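Local structure of hypothetical protein PA2201 (Pseudomonas aeruginosa, 2FEF) at residues B[225-229]-B[230-234]; B[176-179]-B[180-183]; B[110-113]-B[114-117]. The protein is of unknown function but probably acts as an immunity protein that protects its bacterium against a nuclease toxin of the PoNe type. All blocks are in the same frame, centred on the assembly; numbering follows the deposited sequence.

Interaction 1 of 3, residues B[225-229]-B[230-234]; sequences YLQSQ and YREFF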
ATOM      1  N   TYR B 225      21.665  17.911  28.292  1.00 29.39           N
ATOM      2  CA  TYR B 225      20.432  17.432  27.658  1.00 29.43           C
ATOM      3  C   TYR B 225      20.703  16.527  26.454  1.00 29.59           C
ATOM      4  O   TYR B 225      20.116  15.440  26.357  1.00 29.38           O
ATOM      5  CB  TYR B 225      19.517  18.611  27.276  1.00 28.08           C
ATOM      6  CG  TYR B 225      18.210  18.195  26.605  1.00 27.42           C
ATOM      7  CD1 TYR B 225      17.121  17.795  27.362  1.00 23.98           C
ATOM      8  CD2 TYR B 225      18.077  18.226  25.188  1.00 25.51           C
ATOM      9  CE1 TYR B 225      15.912  17.428  26.737  1.00 25.31           C
ATOM     10  CE2 TYR B 225      16.874  17.870  24.558  1.00 25.62           C
ATOM     11  CZ  TYR B 225      15.797  17.471  25.349  1.00 25.64           C
ATOM     12  OH  TYR B 225      14.607  17.094  24.727  1.00 25.47           O
ATOM     13  N   LEU B 226      21.581  16.961  25.539  1.00 29.46           N
ATOM     14  CA  LEU B 226      21.949  16.125  24.399  1.00 30.02           C
ATOM     15  C   LEU B 226      22.626  14.815  24.815  1.00 31.03           C
ATOM     16  O   LEU B 226      22.388  13.777  24.197  1.00 32.36           O
ATOM     17  CB  LEU B 226      22.892  16.867  23.432  1.00 30.12           C
ATOM     18  CG  LEU B 226      22.290  17.857  22.448  1.00 29.16           C
ATOM     19  CD1 LEU B 226      23.364  18.491  21.595  1.00 28.47           C
ATOM     20  CD2 LEU B 226      21.254  17.129  21.560  1.00 29.48           C
ATOM     21  N   GLN B 227      23.506  14.866  25.816  1.00 30.46           N
ATOM     22  CA  GLN B 227      24.199  13.661  26.276  1.00 30.95           C
ATOM     23  C   GLN B 227      23.240  12.661  26.903  1.00 31.20           C
ATOM     24  O   GLN B 227      23.282  11.475  26.575  1.00 32.11           O
ATOM     25  CB  GLN B 227      25.318  13.998  27.278  1.00 31.39           C
ATOM     26  CG  GLN B 227      26.098  12.751  27.856  1.00 31.74           C
ATOM     27  CD  GLN B 227      26.795  11.921  26.785  1.00 37.09           C
ATOM     28  OE1 GLN B 227      27.025  12.396  25.671  1.00 38.02           O
ATOM     29  NE2 GLN B 227      27.121  10.666  27.113  1.00 38.07           N
ATOM     30  N   SER B 228      22.383  13.142  27.806  1.00 30.63           N
ATOM     31  CA  SER B 228      21.534  12.259  28.579  1.00 30.17           C
ATOM     32  C   SER B 228      20.269  11.838  27.832  1.00 29.70           C
ATOM     33  O   SER B 228      19.880  10.668  27.904  1.00 30.53           O
ATOM     34  CB  SER B 228      21.194  12.890  29.930  1.00 30.07           C
ATOM     35  OG  SER B 228      20.143  13.831  29.817  1.00 33.07           O
ATOM     36  N   GLN B 229      19.640  12.758  27.091  1.00 26.31           N
ATOM     37  CA  GLN B 229      18.362  12.410  26.482  1.00 25.80           C
ATOM     38  C   GLN B 229      18.471  11.838  25.070  1.00 24.67           C
ATOM     39  O   GLN B 229      17.500  11.294  24.543  1.00 23.91           O
ATOM     40  CB  GLN B 229      17.350  13.585  26.559  1.00 25.42           C
ATOM     41  CG  GLN B 229      17.034  14.088  27.997  1.00 26.20           C
ATOM     42  CD  GLN B 229      16.655  12.967  28.934  1.00 29.26           C
ATOM     43  OE1 GLN B 229      15.756  12.159  28.635  1.00 32.00           O
ATOM     44  NE2 GLN B 229      17.355  12.883  30.062  1.00 30.10           N
ATOM     45  N   TYR B 230      19.663  11.939  24.467  1.00 24.24           N
ATOM     46  CA  TYR B 230      19.846  11.422  23.119  1.00 24.19           C
ATOM     47  C   TYR B 230      20.923  10.364  23.147  1.00 24.98           C
ATOM     48  O   TYR B 230      20.617   9.205  22.976  1.00 24.54           O
ATOM     49  CB  TYR B 230      20.164  12.535  22.109  1.00 24.66           C
ATOM     50  CG  TYR B 230      18.931  13.286  21.745  1.00 23.19           C
ATOM     51  CD1 TYR B 230      18.453  14.322  22.553  1.00 25.16           C
ATOM     52  CD2 TYR B 230      18.166  12.892  20.638  1.00 25.32           C
ATOM     53  CE1 TYR B 230      17.243  14.980  22.242  1.00 23.26           C
ATOM     54  CE2 TYR B 230      16.976  13.552  20.309  1.00 25.23           C
ATOM     55  CZ  TYR B 230      16.519  14.576  21.116  1.00 25.09           C
ATOM     56  OH  TYR B 230      15.360  15.207  20.764  1.00 24.94           O
ATOM     57  N   ARG B 231      22.174  10.756  23.427  1.00 24.74           N
ATOM     58  CA  ARG B 231      23.264   9.812  23.307  1.00 26.75           C
ATOM     59  C   ARG B 231      23.104   8.617  24.250  1.00 26.05           C
ATOM     60  O   ARG B 231      23.214   7.484  23.794  1.00 25.66           O
ATOM     61  CB  ARG B 231      24.645  10.482  23.451  1.00 26.79           C
ATOM     62  CG  ARG B 231      25.793   9.500  23.147  1.00 32.93           C
ATOM     63  CD  ARG B 231      27.139  10.167  23.125  1.00 42.64           C
ATOM     64  NE  ARG B 231      28.181   9.252  23.613  1.00 50.00           N
ATOM     65  CZ  ARG B 231      29.301   9.621  24.238  1.00 51.79           C
ATOM     66  NH1 ARG B 231      29.579  10.909  24.461  1.00 54.08           N
ATOM     67  NH2 ARG B 231      30.150   8.687  24.647  1.00 52.44           N
ATOM     68  N   GLU B 232      22.836   8.876  25.533  1.00 25.96           N
ATOM     69  CA  GLU B 232      22.675   7.801  26.521  1.00 26.78           C
ATOM     70  C   GLU B 232      21.392   6.988  26.340  1.00 26.17           C
ATOM     71  O   GLU B 232      21.330   5.793  26.695  1.00 27.07           O
ATOM     72  CB  GLU B 232      22.784   8.364  27.945  1.00 27.09           C
ATOM     73  CG  GLU B 232      24.228   8.757  28.267  1.00 28.31           C
ATOM     74  CD  GLU B 232      24.398   9.527  29.581  1.00 30.02           C
ATOM     75  OE1 GLU B 232      23.418   9.762  30.322  1.00 35.11           O
ATOM     76  OE2 GLU B 232      25.556   9.891  29.882  1.00 35.82           O
ATOM     77  N   PHE B 233      20.372   7.629  25.795  1.00 23.91           N
ATOM     78  CA  PHE B 233      19.123   6.938  25.505  1.00 24.34           C
ATOM     79  C   PHE B 233      19.337   5.936  24.358  1.00 24.53           C
ATOM     80  O   PHE B 233      18.985   4.765  24.474  1.00 24.25           O
ATOM     81  CB  PHE B 233      18.028   7.940  25.113  1.00 22.98           C
ATOM     82  CG  PHE B 233      16.739   7.268  24.708  1.00 24.88           C
ATOM     83  CD1 PHE B 233      15.995   6.576  25.653  1.00 23.29           C
ATOM     84  CD2 PHE B 233      16.313   7.275  23.390  1.00 23.34           C
ATOM     85  CE1 PHE B 233      14.817   5.918  25.291  1.00 20.75           C
ATOM     86  CE2 PHE B 233      15.138   6.617  23.013  1.00 23.65           C
ATOM     87  CZ  PHE B 233      14.380   5.952  23.972  1.00 25.40           C
ATOM     88  N   PHE B 234      19.939   6.395  23.262  1.00 24.56           N
ATOM     89  CA  PHE B 234      20.050   5.545  22.083  1.00 26.55           C
ATOM     90  C   PHE B 234      21.183   4.516  22.238  1.00 26.95           C
ATOM     91  O   PHE B 234      21.310   3.595  21.433  1.00 28.74           O
ATOM     92  CB  PHE B 234      20.146   6.383  20.786  1.00 26.01           C
ATOM     93  CG  PHE B 234      18.838   7.020  20.387  1.00 27.81           C
ATOM     94  CD1 PHE B 234      17.761   6.231  19.965  1.00 29.38           C
ATOM     95  CD2 PHE B 234      18.676   8.420  20.436  1.00 26.21           C
ATOM     96  CE1 PHE B 234      16.518   6.836  19.599  1.00 29.00           C
ATOM     97  CE2 PHE B 234      17.493   9.026  20.096  1.00 27.39           C
ATOM     98  CZ  PHE B 234      16.377   8.242  19.659  1.00 27.43           C
TER
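Tyr230 touches Tyr225 and Leu226 just after a pi-type turn at residues 227-229, a widening inside helix 223-234 that changes the backbone pairing from i+4 to i+5. Its ring receives Tyr225 CE2 at the edge, near its own plane, with CE1 of Tyr230 and CE2 of Tyr225 3.7 Å apart, while Leu226 CD2 approaches obliquely to 4.1 Å from Tyr230 CD1. Both tyrosine hydroxyls bond to OE2 of Glu259, which holds the two ring ends near each other; the indole NH of Trp253 gives the Tyr230 hydroxyl a further partner.

Arg231 illustrates the altered pairing: its N donates to Leu226 O at 3.1 Å, five residues back, whereas the Tyr230 N bond to the same oxygen is weak. Its side chain runs out past Gln227, whose chain is bent at chi2 (60°) and brings its amide up to the guanidinium nearly at right angles. The two planes stand 81° apart; Gln227 NE2 lies over one guanidinium face, toward the rim, and Arg231 NH1 makes only a weak bond, 3.2 Å, to Gln227 OE1.

Glu232 repeats the five-residue step through its N, 2.8 Å from Gln227 O. Its carboxylate stands nearly upright to the same amide, and Glu232 OE2 accepts from Gln227 NE2 at 3.3 Å on the anti side, the donor 32° out of the carboxylate plane. One glutamine thus serves a cationic neighbour through its oxygen and an anionic one through its nitrogen on the partly exposed side of the helix.

Phe233 turns back into the fold, where Arg246 makes cation-pi contacts with both its ring and that of Tyr230. Arg246 NE also bonds to Gln229 O, the carbonyl oxygen that lies 3.4 Å from Phe233 CB.

Interaction 2 of 3, residues B[176-179]-B[180-183]; sequences DTDR and LLDY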
ATOM      1  N   ASP B 176      -2.889  24.597  20.874  1.00 28.96           N
ATOM      2  CA  ASP B 176      -2.683  23.720  22.043  1.00 29.53           C
ATOM      3  C   ASP B 176      -1.189  23.347  22.097  1.00 29.32           C
ATOM      4  O   ASP B 176      -0.793  22.222  21.812  1.00 28.73           O
ATOM      5  CB  ASP B 176      -3.588  22.477  21.942  1.00 31.11           C
ATOM      6  CG  ASP B 176      -3.672  21.663  23.261  1.00 33.57           C
ATOM      7  OD1 ASP B 176      -3.234  22.139  24.329  1.00 36.40           O
ATOM      8  OD2 ASP B 176      -4.187  20.528  23.206  1.00 36.21           O
ATOM      9  N   THR B 177      -0.377  24.325  22.473  1.00 29.06           N
ATOM     10  CA  THR B 177       1.056  24.204  22.476  1.00 29.56           C
ATOM     11  C   THR B 177       1.537  24.249  23.928  1.00 28.93           C
ATOM     12  O   THR B 177       0.859  24.847  24.787  1.00 28.19           O
ATOM     13  CB  THR B 177       1.683  25.384  21.710  1.00 29.85           C
ATOM     14  OG1 THR B 177       1.089  26.610  22.164  1.00 30.34           O
ATOM     15  CG2 THR B 177       1.430  25.247  20.213  1.00 31.77           C
ATOM     16  N   ASP B 178       2.679  23.608  24.194  1.00 26.86           N
ATOM     17  CA  ASP B 178       3.335  23.658  25.499  1.00 26.70           C
ATOM     18  C   ASP B 178       4.587  24.536  25.472  1.00 26.96           C
ATOM     19  O   ASP B 178       4.817  25.247  24.491  1.00 26.84           O
ATOM     20  CB  ASP B 178       3.631  22.234  26.022  1.00 26.77           C
ATOM     21  CG  ASP B 178       4.796  21.549  25.312  1.00 27.73           C
ATOM     22  OD1 ASP B 178       5.178  21.938  24.176  1.00 25.23           O
ATOM     23  OD2 ASP B 178       5.322  20.568  25.897  1.00 30.22           O
ATOM     24  N   ARG B 179       5.399  24.499  26.530  1.00 25.99           N
ATOM     25  CA  ARG B 179       6.496  25.456  26.660  1.00 26.31           C
ATOM     26  C   ARG B 179       7.469  25.375  25.477  1.00 26.41           C
ATOM     27  O   ARG B 179       7.779  26.391  24.845  1.00 26.21           O
ATOM     28  CB  ARG B 179       7.247  25.264  27.969  1.00 25.94           C
ATOM     29  CG  ARG B 179       8.416  26.279  28.158  1.00 27.46           C
ATOM     30  CD  ARG B 179       8.968  26.238  29.564  1.00 32.74           C
ATOM     31  NE  ARG B 179       8.116  26.942  30.511  1.00 35.19           N
ATOM     32  CZ  ARG B 179       8.360  27.026  31.819  1.00 37.24           C
ATOM     33  NH1 ARG B 179       9.426  26.426  32.331  1.00 37.66           N
ATOM     34  NH2 ARG B 179       7.532  27.706  32.614  1.00 36.52           N
ATOM     35  N   LEU B 180       7.918  24.165  25.173  1.00 25.78           N
ATOM     36  CA  LEU B 180       8.861  23.972  24.059  1.00 26.45           C
ATOM     37  C   LEU B 180       8.282  24.429  22.714  1.00 26.04           C
ATOM     38  O   LEU B 180       8.936  25.171  21.977  1.00 25.64           O
ATOM     39  CB  LEU B 180       9.365  22.517  23.968  1.00 26.40           C
ATOM     40  CG  LEU B 180      10.217  22.207  22.722  1.00 26.77           C
ATOM     41  CD1 LEU B 180      11.535  23.005  22.687  1.00 24.53           C
ATOM     42  CD2 LEU B 180      10.480  20.719  22.584  1.00 25.52           C
ATOM     43  N   LEU B 181       7.062  24.008  22.406  1.00 25.56           N
ATOM     44  CA  LEU B 181       6.454  24.416  21.130  1.00 26.35           C
ATOM     45  C   LEU B 181       6.298  25.941  21.071  1.00 26.93           C
ATOM     46  O   LEU B 181       6.506  26.545  20.001  1.00 27.15           O
ATOM     47  CB  LEU B 181       5.094  23.721  20.878  1.00 25.60           C
ATOM     48  CG  LEU B 181       5.118  22.192  20.681  1.00 25.55           C
ATOM     49  CD1 LEU B 181       3.677  21.607  20.512  1.00 24.88           C
ATOM     50  CD2 LEU B 181       6.104  21.750  19.547  1.00 27.78           C
ATOM     51  N   ASP B 182       5.943  26.561  22.201  1.00 27.29           N
ATOM     52  CA  ASP B 182       5.896  28.027  22.274  1.00 28.23           C
ATOM     53  C   ASP B 182       7.258  28.700  22.024  1.00 28.59           C
ATOM     54  O   ASP B 182       7.322  29.687  21.272  1.00 28.71           O
ATOM     55  CB  ASP B 182       5.297  28.521  23.597  1.00 28.90           C
ATOM     56  CG  ASP B 182       3.774  28.337  23.669  1.00 30.72           C
ATOM     57  OD1 ASP B 182       3.150  27.971  22.649  1.00 31.72           O
ATOM     58  OD2 ASP B 182       3.205  28.581  24.762  1.00 30.60           O
ATOM     59  N   TYR B 183       8.333  28.182  22.626  1.00 27.67           N
ATOM     60  CA  TYR B 183       9.691  28.658  22.303  1.00 28.27           C
ATOM     61  C   TYR B 183      10.052  28.490  20.833  1.00 28.60           C
ATOM     62  O   TYR B 183      10.609  29.406  20.233  1.00 28.40           O
ATOM     63  CB  TYR B 183      10.750  27.994  23.190  1.00 29.17           C
ATOM     64  CG  TYR B 183      10.948  28.742  24.489  1.00 30.16           C
ATOM     65  CD1 TYR B 183      10.006  28.666  25.503  1.00 30.22           C
ATOM     66  CD2 TYR B 183      12.095  29.510  24.704  1.00 32.49           C
ATOM     67  CE1 TYR B 183      10.179  29.353  26.706  1.00 31.97           C
ATOM     68  CE2 TYR B 183      12.283  30.199  25.908  1.00 33.43           C
ATOM     69  CZ  TYR B 183      11.309  30.112  26.900  1.00 33.09           C
ATOM     70  OH  TYR B 183      11.458  30.789  28.087  1.00 33.17           O
TER
HETATM   71  O   HOH W   1       7.659  21.747  26.894  1.00 24.50           O
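The Tyr183 ring meets Arg179 at its edge: the backbone oxygen Arg179 O lies near the ring plane, 3.3 Å from Tyr183 CD1. Alongside it runs the aliphatic part of Arg179, pointing the same way, with Arg179 CG 3.8 Å from Tyr183 CE1 and the guanidinium plane turned 62° from the ring. Phe211 packs against the Tyr183 ring too, while the charged end of Arg179 forms a salt bridge with Glu212 and bonds to Ser195 O.

The next flat group is the carboxylate of Asp182. Thr177 OG1 donates to Asp182 OD1 across a short 2.5 Å, arriving on the syn side and 22° from the carboxylate plane. The threonine sits just ahead of the helix, and its hydroxyl, placed between the backbone N and the carbonyl carbon (chi1 48°), reaches forward to the first turn. Asp182 OD2 in turn accepts from Ser195 N.

The other carboxylate belongs to Asp178, the N-cap residue of helix 179-189. Asp178 OD1 takes a weak capping bond from Leu181 N at 3.3 Å, and also lies 3.5 Å from Leu181 CG, so the leucine packs against the capping oxygen. Asp178 OD2 is linked onward by a water that accepts from Leu180 N at 3.0 Å and donates only weakly to the oxygen. Tyr146 OH and Phe199 N hold the same carboxylate from outside. The regular pattern then begins, with Asp182 N bonded to Asp178 O at 2.9 Å.

The helix dipole should favour two acidic groups at its start. For Asp178 the direct and water-mediated bonds also serve N-H groups with no preceding turn to pair with, while Asp182 has Thr177 OG1 and Ser195 N as donors. These effects probably favour ionisation, against the like charges of Asp178 OD1 and Asp182 OD1, 6.5 Å apart.

Interaction 3 of 3, residues B[110-113]-B[114-117]; sequences LWLD and YSRL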
ATOM      1  N   LEU B 110       0.406  19.571   3.520  1.00 26.39           N
ATOM      2  CA  LEU B 110      -0.508  18.452   3.697  1.00 26.33           C
ATOM      3  C   LEU B 110      -1.125  18.453   5.091  1.00 26.19           C
ATOM      4  O   LEU B 110      -2.314  18.152   5.217  1.00 24.59           O
ATOM      5  CB  LEU B 110       0.156  17.106   3.374  1.00 26.68           C
ATOM      6  CG  LEU B 110       0.397  16.848   1.880  1.00 26.78           C
ATOM      7  CD1 LEU B 110       1.418  15.690   1.793  1.00 28.97           C
ATOM      8  CD2 LEU B 110      -0.943  16.578   1.105  1.00 26.97           C
ATOM      9  N   TRP B 111      -0.328  18.762   6.129  1.00 24.68           N
ATOM     10  CA  TRP B 111      -0.894  18.889   7.481  1.00 24.95           C
ATOM     11  C   TRP B 111      -1.988  19.983   7.591  1.00 26.37           C
ATOM     12  O   TRP B 111      -3.050  19.758   8.190  1.00 25.68           O
ATOM     13  CB  TRP B 111       0.218  19.123   8.509  1.00 25.88           C
ATOM     14  CG  TRP B 111       0.907  17.853   8.950  1.00 23.32           C
ATOM     15  CD1 TRP B 111       2.126  17.369   8.501  1.00 26.35           C
ATOM     16  CD2 TRP B 111       0.411  16.892   9.885  1.00 25.68           C
ATOM     17  NE1 TRP B 111       2.416  16.185   9.142  1.00 26.36           N
ATOM     18  CE2 TRP B 111       1.368  15.850   9.964  1.00 26.97           C
ATOM     19  CE3 TRP B 111      -0.779  16.783  10.639  1.00 24.43           C
ATOM     20  CZ2 TRP B 111       1.202  14.738  10.820  1.00 27.33           C
ATOM     21  CZ3 TRP B 111      -0.941  15.689  11.488  1.00 26.94           C
ATOM     22  CH2 TRP B 111       0.045  14.668  11.553  1.00 26.35           C
ATOM     23  N   LEU B 112      -1.709  21.144   6.999  1.00 26.41           N
ATOM     24  CA  LEU B 112      -2.646  22.263   6.945  1.00 26.97           C
ATOM     25  C   LEU B 112      -3.911  21.887   6.165  1.00 26.61           C
ATOM     26  O   LEU B 112      -5.019  22.105   6.665  1.00 26.80           O
ATOM     27  CB  LEU B 112      -1.970  23.445   6.256  1.00 26.46           C
ATOM     28  CG  LEU B 112      -2.766  24.735   6.199  1.00 30.53           C
ATOM     29  CD1 LEU B 112      -3.128  25.167   7.622  1.00 30.77           C
ATOM     30  CD2 LEU B 112      -1.936  25.785   5.480  1.00 31.76           C
ATOM     31  N   ASP B 113      -3.745  21.323   4.958  1.00 26.17           N
ATOM     32  CA  ASP B 113      -4.910  20.821   4.164  1.00 25.98           C
ATOM     33  C   ASP B 113      -5.718  19.781   4.905  1.00 26.13           C
ATOM     34  O   ASP B 113      -6.964  19.824   4.901  1.00 25.92           O
ATOM     35  CB  ASP B 113      -4.477  20.279   2.785  1.00 26.23           C
ATOM     36  CG  ASP B 113      -3.880  21.398   1.862  1.00 26.31           C
ATOM     37  OD1 ASP B 113      -4.049  22.611   2.124  1.00 24.87           O
ATOM     38  OD2 ASP B 113      -3.263  21.056   0.857  1.00 26.23           O
ATOM     39  N   TYR B 114      -5.032  18.819   5.524  1.00 25.74           N
ATOM     40  CA  TYR B 114      -5.730  17.869   6.380  1.00 25.09           C
ATOM     41  C   TYR B 114      -6.605  18.576   7.410  1.00 24.24           C
ATOM     42  O   TYR B 114      -7.788  18.254   7.550  1.00 23.50           O
ATOM     43  CB  TYR B 114      -4.729  16.906   7.055  1.00 24.59           C
ATOM     44  CG  TYR B 114      -5.225  16.172   8.296  1.00 25.35           C
ATOM     45  CD1 TYR B 114      -6.419  15.450   8.294  1.00 24.92           C
ATOM     46  CD2 TYR B 114      -4.447  16.157   9.474  1.00 26.36           C
ATOM     47  CE1 TYR B 114      -6.859  14.785   9.445  1.00 28.09           C
ATOM     48  CE2 TYR B 114      -4.874  15.477  10.609  1.00 27.11           C
ATOM     49  CZ  TYR B 114      -6.068  14.802  10.595  1.00 28.24           C
ATOM     50  OH  TYR B 114      -6.515  14.103  11.709  1.00 31.76           O
ATOM     51  N   SER B 115      -6.024  19.512   8.155  1.00 24.93           N
ATOM     52  CA  SER B 115      -6.790  20.182   9.215  1.00 25.30           C
ATOM     53  C   SER B 115      -8.018  20.920   8.644  1.00 24.67           C
ATOM     54  O   SER B 115      -9.080  20.993   9.276  1.00 24.75           O
ATOM     55  CB  SER B 115      -5.879  21.167   9.968  1.00 26.44           C
ATOM     56  OG  SER B 115      -5.656  22.385   9.224  1.00 28.08           O
ATOM     57  N   ARG B 116      -7.873  21.492   7.452  1.00 24.81           N
ATOM     58  CA  ARG B 116      -9.001  22.238   6.840  1.00 24.99           C
ATOM     59  C   ARG B 116     -10.121  21.314   6.404  1.00 23.92           C
ATOM     60  O   ARG B 116     -11.315  21.632   6.570  1.00 23.51           O
ATOM     61  CB  ARG B 116      -8.519  23.057   5.653  1.00 25.63           C
ATOM     62  CG  ARG B 116      -7.618  24.220   6.080  1.00 29.16           C
ATOM     63  CD  ARG B 116      -6.871  24.714   4.876  1.00 33.80           C
ATOM     64  NE  ARG B 116      -6.144  25.940   5.161  1.00 37.78           N
ATOM     65  CZ  ARG B 116      -5.142  26.390   4.411  1.00 40.94           C
ATOM     66  NH1 ARG B 116      -4.724  25.681   3.358  1.00 42.06           N
ATOM     67  NH2 ARG B 116      -4.532  27.526   4.737  1.00 42.66           N
ATOM     68  N   LEU B 117      -9.755  20.140   5.883  1.00 23.73           N
ATOM     69  CA  LEU B 117     -10.767  19.160   5.445  1.00 23.92           C
ATOM     70  C   LEU B 117     -11.423  18.536   6.664  1.00 23.68           C
ATOM     71  O   LEU B 117     -12.622  18.238   6.654  1.00 21.80           O
ATOM     72  CB  LEU B 117     -10.140  18.072   4.536  1.00 24.44           C
ATOM     73  CG  LEU B 117      -9.626  18.635   3.200  1.00 24.34           C
ATOM     74  CD1 LEU B 117      -8.789  17.617   2.492  1.00 27.66           C
ATOM     75  CD2 LEU B 117     -10.832  19.001   2.329  1.00 25.60           C
TER
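Trp111 and Tyr114 lie side by side on helix 97-127, their side chains pointing the same way and both buried, with Trp111 against Ala80 of helix 66-93 and Val172 of helix 165-172. Trp111 CE3 comes to the edge of the tyrosine ring, near its plane and 3.9 Å from Tyr114 CD2, whereas the tyrosine reaches the indole obliquely. Phe148 meets the indole as well, and Trp111 NE1 bonds to Ser84 OG, which probably limits the rotation of the indole.

A different geometry joins Leu112 to Arg116 one turn on. The leucine is swung round with its CG anti to the backbone N (chi1 -176°), which sets that atom over the centre of the Arg116 guanidinium, 3.4 Å above its plane. Close by, CD2 of Leu112 comes to 3.2 Å from Arg116 NH2.

Asp113 meets the same guanidinium at its edge. The planes are 31° apart, and the salt bridge from Asp113 OD1 to Arg116 NH1, 3.4 Å long, contains only a weak hydrogen bond. The firmer partners lie elsewhere: Asp9 N and Asn10 N for the carboxylate, Glu171 for Arg116 NE.

Ser115 folds its hydroxyl back on the helix and donates from Ser115 OG to Leu112 O at 2.7 Å. That carbonyl also accepts from Arg116 N, so it is gripped twice.

The chemistry therefore joins an apolar face to an ionic edge on one arginine: Leu112 shields its flat surface, Asp113 and Glu171 probably stabilise its positive charge, and the Glu171 salt bridge joins helix 97-127 to helix 165-172.

Overall arrangement
All three contacts are local ones within an all-helical chain, in the order interaction 3, interaction 2, interaction 1. Interaction 3 lies on helix 97-127 of the PA2201 N-terminal domain-like part; in the PoNi C-terminal part, interaction 2 is at the start of helix 179-189, and interaction 1 lies in helix 223-234. Interactions 1 and 3 sit on opposite sides of the chain's centre, their centres 34 Å apart; the centre of interaction 2 is 20 Å from that of interaction 3 and 22 Å from that of interaction 1. Glu259 binds both tyrosines of interaction 1 and touches Leu180. Helix 146-158 meets interactions 2 and 3, so the two parts are probably held together by packing between helices.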